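Local coordinates for NifU like protein IscU (Streptococcus pyogenes, PDB 1SU0) that probably serves as a scaffold on which iron-sulfur clusters are assembled with IscS and then handed to other proteins, and binds one zinc ion here, at residues 12-17 with 68-73; 38-43 with 125-130. All blocks are in the same frame, centred on the assembly; numbering follows the deposited sequence.

Contact 1: residues 12-17 with 68-73; sequences AVVADH and STASSS
H17 meets A70 and S73 where the N-terminal helix 8-19 of this IscU fold packs nearly at right angles against helix 66-79. The axes of the two short segments cross at 88° and come within 8.3 Å, close enough for H17 to lie by the backbone of the second helix. Its CB rests against CA of A70 at 3.7 Å, next to the small methyl of that alanine. From there the imidazole swings along to S73, one turn further down the helix: CG lies beside the backbone N and opposite the carbonyl carbon, which carries the ring toward helix 66-79, and the rotation about CB-CG (chi2 -72°) turns ND1 to the serine hydroxyl. ND1 of H17 and OG of S73 form a short hydrogen bond of 2.6 Å, almost straight at 174°. OG approaches at the edge of the ring, in its plane, as a bond to a ring nitrogen requires. A second hydrogen bond, with the backbone N of H22, also grips this hydroxyl, while NE2 of H17 bonds to OE1 of E111. Both ring nitrogens are therefore engaged, which should fix the rotation of a buried imidazole. The ring of H22 also meets that of H17, their planes inclined, and M74 and D77 of helix 66-79 touch H17 as well. On one flank of this polar link, CG1 of V14 reaches the CB methyl of A70 at 4.2 Å, a looser apolar touch, and the same methyl lies 3.9 Å from the backbone O of V14. S73 adds its own carbon to the joint: CB stands 3.6 Å from the backbone O of H17. That carbonyl oxygen is met from the start of the segment too, by CG2 of T69 at 3.9 Å.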
loop_
_atom_site.group_PDB
_atom_site.type_symbol
_atom_site.label_atom_id
_atom_site.label_comp_id
_atom_site.label_asym_id
_atom_site.label_seq_id
_atom_site.Cartn_x
_atom_site.Cartn_y
_atom_site.Cartn_z
ATOM N N ALA A 12 12.757 8.970 8.617
ATOM C CA ALA A 12 13.266 9.301 7.290
ATOM C C ALA A 12 12.712 8.359 6.228
ATOM O O ALA A 12 12.442 8.764 5.114
ATOM C CB ALA A 12 14.767 9.273 7.295
ATOM N N VAL A 13 12.504 7.106 6.584
ATOM C CA VAL A 13 11.968 6.134 5.633
ATOM C C VAL A 13 10.472 6.390 5.374
ATOM O O VAL A 13 10.038 6.374 4.241
ATOM C CB VAL A 13 12.256 4.690 6.097
ATOM C CG1 VAL A 13 11.513 3.680 5.263
ATOM C CG2 VAL A 13 13.758 4.433 6.024
ATOM N N VAL A 14 9.709 6.681 6.412
ATOM C CA VAL A 14 8.303 6.988 6.250
ATOM C C VAL A 14 8.120 8.326 5.524
ATOM O O VAL A 14 7.287 8.442 4.635
ATOM C CB VAL A 14 7.600 7.063 7.590
ATOM C CG1 VAL A 14 6.154 7.552 7.404
ATOM C CG2 VAL A 14 7.643 5.709 8.310
ATOM N N ALA A 15 8.888 9.334 5.918
ATOM C CA ALA A 15 8.903 10.614 5.218
ATOM C C ALA A 15 9.237 10.508 3.734
ATOM O O ALA A 15 8.601 11.165 2.917
ATOM C CB ALA A 15 9.840 11.586 5.900
ATOM N N ASP A 16 10.210 9.663 3.399
ATOM C CA ASP A 16 10.625 9.450 2.020
ATOM C C ASP A 16 9.531 8.847 1.191
ATOM O O ASP A 16 9.429 9.148 0.011
ATOM C CB ASP A 16 11.829 8.501 1.962
ATOM C CG ASP A 16 12.354 8.276 0.526
ATOM O OD1 ASP A 16 12.893 9.232 -0.082
ATOM O OD2 ASP A 16 12.232 7.181 -0.074
ATOM N N HIS A 17 8.730 7.963 1.786
ATOM C CA HIS A 17 7.649 7.340 1.056
ATOM C C HIS A 17 6.492 8.332 0.834
ATOM O O HIS A 17 5.741 8.197 -0.127
ATOM C CB HIS A 17 7.145 6.084 1.780
ATOM C CG HIS A 17 7.943 4.855 1.475
ATOM N ND1 HIS A 17 7.878 4.216 0.256
ATOM C CD2 HIS A 17 8.802 4.133 2.237
ATOM C CE1 HIS A 17 8.692 3.177 0.265
ATOM N NE2 HIS A 17 9.259 3.098 1.457
ATOM N N SER A 68 -1.144 7.854 4.459
ATOM C CA SER A 68 -1.817 7.191 3.341
ATOM C C SER A 68 -0.947 7.121 2.107
ATOM O O SER A 68 -0.965 6.146 1.402
ATOM C CB SER A 68 -3.076 7.957 2.981
ATOM O OG SER A 68 -3.769 7.239 1.991
ATOM N N THR A 69 -0.191 8.176 1.848
ATOM C CA THR A 69 0.753 8.202 0.743
ATOM C C THR A 69 1.894 7.234 0.995
ATOM O O THR A 69 2.239 6.421 0.124
ATOM C CB THR A 69 1.342 9.629 0.602
ATOM O OG1 THR A 69 0.281 10.553 0.342
ATOM C CG2 THR A 69 2.244 9.750 -0.621
ATOM N N ALA A 70 2.494 7.350 2.182
ATOM C CA ALA A 70 3.529 6.423 2.590
ATOM C C ALA A 70 3.048 4.996 2.329
ATOM O O ALA A 70 3.697 4.250 1.651
ATOM C CB ALA A 70 3.891 6.611 4.045
ATOM N N SER A 71 1.873 4.659 2.830
ATOM C CA SER A 71 1.353 3.286 2.770
ATOM C C SER A 71 1.118 2.814 1.333
ATOM O O SER A 71 1.356 1.660 1.022
ATOM C CB SER A 71 0.054 3.199 3.550
ATOM O OG SER A 71 -0.320 1.857 3.700
ATOM N N SER A 72 0.696 3.721 0.443
ATOM C CA SER A 72 0.548 3.366 -0.949
ATOM C C SER A 72 1.894 3.053 -1.558
ATOM O O SER A 72 2.069 2.046 -2.258
ATOM C CB SER A 72 -0.126 4.500 -1.707
ATOM O OG SER A 72 -1.388 4.766 -1.121
ATOM N N SER A 73 2.864 3.902 -1.267
ATOM C CA SER A 73 4.182 3.761 -1.843
ATOM C C SER A 73 4.790 2.437 -1.393
ATOM O O SER A 73 5.287 1.653 -2.199
ATOM C CB SER A 73 5.022 4.972 -1.446
ATOM O OG SER A 73 6.370 4.778 -1.755
#

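Contact 2: residues 38-43 with 125-130. With ZN (zinc ion), chain B.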
loop_
_atom_site.group_PDB
_atom_site.type_symbol
_atom_site.label_atom_id
_atom_site.label_comp_id
_atom_site.label_asym_id
_atom_site.label_seq_id
_atom_site.Cartn_x
_atom_site.Cartn_y
_atom_site.Cartn_z
ATOM N N PRO A 38 -10.969 7.337 3.862
ATOM C CA PRO A 38 -11.619 6.990 5.136
ATOM C C PRO A 38 -12.780 7.969 5.436
ATOM O O PRO A 38 -13.880 7.593 5.847
ATOM C CB PRO A 38 -10.493 7.187 6.170
ATOM C CG PRO A 38 -9.192 7.159 5.385
ATOM C CD PRO A 38 -9.520 7.599 4.017
ATOM N N THR A 39 -12.494 9.233 5.142
ATOM C CA THR A 39 -13.236 10.428 5.549
ATOM C C THR A 39 -12.180 11.528 5.591
ATOM O O THR A 39 -12.491 12.704 5.526
ATOM C CB THR A 39 -13.881 10.285 6.937
ATOM O OG1 THR A 39 -14.906 9.286 6.900
ATOM C CG2 THR A 39 -14.642 11.557 7.328
ATOM N N CYS A 40 -10.922 11.098 5.708
ATOM C CA CYS A 40 -9.759 11.961 5.734
ATOM C C CYS A 40 -9.557 12.762 4.454
ATOM O O CYS A 40 -9.047 13.881 4.492
ATOM C CB CYS A 40 -8.516 11.106 5.965
ATOM S SG CYS A 40 -7.050 12.079 6.337
ATOM N N GLY A 41 -9.915 12.164 3.324
ATOM C CA GLY A 41 -9.814 12.809 2.024
ATOM C C GLY A 41 -8.683 12.245 1.178
ATOM O O GLY A 41 -8.081 12.973 0.390
ATOM N N ASP A 42 -8.396 10.954 1.327
ATOM C CA ASP A 42 -7.358 10.333 0.518
ATOM C C ASP A 42 -7.992 9.810 -0.774
ATOM O O ASP A 42 -9.178 9.568 -0.808
ATOM C CB ASP A 42 -6.627 9.226 1.293
ATOM C CG ASP A 42 -6.229 9.656 2.708
ATOM O OD1 ASP A 42 -6.398 8.848 3.648
ATOM O OD2 ASP A 42 -5.755 10.783 2.977
ATOM N N VAL A 43 -7.214 9.714 -1.845
ATOM C CA VAL A 43 -7.672 9.144 -3.112
ATOM C C VAL A 43 -6.495 8.478 -3.848
ATOM O O VAL A 43 -5.346 8.907 -3.724
ATOM C CB VAL A 43 -8.339 10.180 -4.060
ATOM C CG1 VAL A 43 -9.336 11.066 -3.330
ATOM C CG2 VAL A 43 -7.300 11.045 -4.745
ATOM N N ILE A 125 -6.219 3.748 10.395
ATOM C CA ILE A 125 -6.327 2.412 9.832
ATOM C C ILE A 125 -6.694 2.485 8.349
ATOM O O ILE A 125 -5.987 1.941 7.486
ATOM C CB ILE A 125 -7.382 1.571 10.583
ATOM C CG1 ILE A 125 -7.144 1.550 12.105
ATOM C CG2 ILE A 125 -7.427 0.141 10.026
ATOM C CD1 ILE A 125 -5.845 1.049 12.517
ATOM N N LYS A 126 -7.787 3.184 8.053
ATOM C CA LYS A 126 -8.282 3.281 6.681
ATOM C C LYS A 126 -7.388 4.164 5.783
ATOM O O LYS A 126 -7.381 3.998 4.563
ATOM C CB LYS A 126 -9.744 3.752 6.669
ATOM C CG LYS A 126 -10.547 3.455 5.389
ATOM C CD LYS A 126 -10.855 1.952 5.213
ATOM C CE LYS A 126 -12.342 1.650 5.419
ATOM N NZ LYS A 126 -12.672 1.535 6.877
ATOM N N CYS A 127 -6.627 5.082 6.373
ATOM C CA CYS A 127 -5.616 5.823 5.610
ATOM C C CYS A 127 -4.591 4.813 5.032
ATOM O O CYS A 127 -4.278 4.791 3.832
ATOM C CB CYS A 127 -4.914 6.869 6.496
ATOM S SG CYS A 127 -6.014 8.150 7.229
ATOM N N SER A 128 -4.127 3.936 5.904
ATOM C CA SER A 128 -3.111 2.961 5.561
ATOM C C SER A 128 -3.601 1.818 4.637
ATOM O O SER A 128 -2.872 1.363 3.775
ATOM C CB SER A 128 -2.543 2.413 6.855
ATOM O OG SER A 128 -3.513 1.635 7.523
ATOM N N THR A 129 -4.850 1.398 4.765
ATOM C CA THR A 129 -5.340 0.258 3.975
ATOM C C THR A 129 -5.812 0.623 2.569
ATOM O O THR A 129 -5.901 -0.252 1.718
ATOM C CB THR A 129 -6.446 -0.479 4.700
ATOM O OG1 THR A 129 -7.524 0.417 4.943
ATOM C CG2 THR A 129 -5.991 -0.943 6.085
ATOM N N LEU A 130 -6.069 1.897 2.313
ATOM C CA LEU A 130 -6.608 2.338 1.030
ATOM C C LEU A 130 -5.898 1.737 -0.178
ATOM O O LEU A 130 -6.531 1.187 -1.077
ATOM C CB LEU A 130 -6.588 3.879 0.942
ATOM C CG LEU A 130 -7.157 4.576 -0.317
ATOM C CD1 LEU A 130 -8.460 4.012 -0.808
ATOM C CD2 LEU A 130 -7.334 6.057 -0.041
HETATM ZN ZN ZN B . -5.647 9.782 5.735
#
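The carboxylate of D42 and the sulfur of C127 meet at the zinc ion, with OD1 of D42 lying 3.7 Å from SG of C127. Both carboxylate oxygens face the metal, but unequally: OD1 binds zinc at 2.4 Å, whereas OD2 stays further off and has a hydrogen bond of its own. A second flat group is the peptide joining K126 to C127; CG of P38 stands over one of its faces, 3.4 Å from N of C127. P38 CB meanwhile touches CB of K126 at 3.6 Å, and the lysine chain bends away beyond CG. P38 thus packs the loop on the helix right beside the backbone of the metal ligand C127. SG of C127 takes the position beside its backbone N (chi1 -60°), which brings it to zinc at 2.2 Å. C40 approaches from the loop, its SG a long 2.8 Å from zinc, which suggests a weaker bond than that of C127. C65 completes the four-residue site, in which zinc probably stands in for an iron-sulfur cluster. Beyond C127, one turn along the helix, CD2 of L130 presses on CB of D42 at 3.5 Å and extends to the backbone of V43. The loop runs from strand 33-36 into strand 43-50, where V43 pairs through its backbone with N63; helix 122-139 lies alongside, L130 also touching L35, while S68 and I67 of helix 66-79 pack against D42 and C127.

In the fold
Contact 1 is a buried joint between two helices, whereas contact 2 is partly exposed, with the zinc site between its loop and its helix. They share no segment, yet helix 66-79 links them: it receives H17 of helix 8-19 in contact 1, while its serines S68 and S71 probably hydrogen-bond to the backbone O of C127 and of S128 in contact 2. Their segments alternate along the chain, and the centres are about 14 Å apart. Contact 1 relies on a histidine-serine hydrogen bond beside small side chains; contact 2 on metal bonds flanked by proline and leucine. The side chain of T69 in contact 1 comes within about 8 Å of the zinc ion without joining the site.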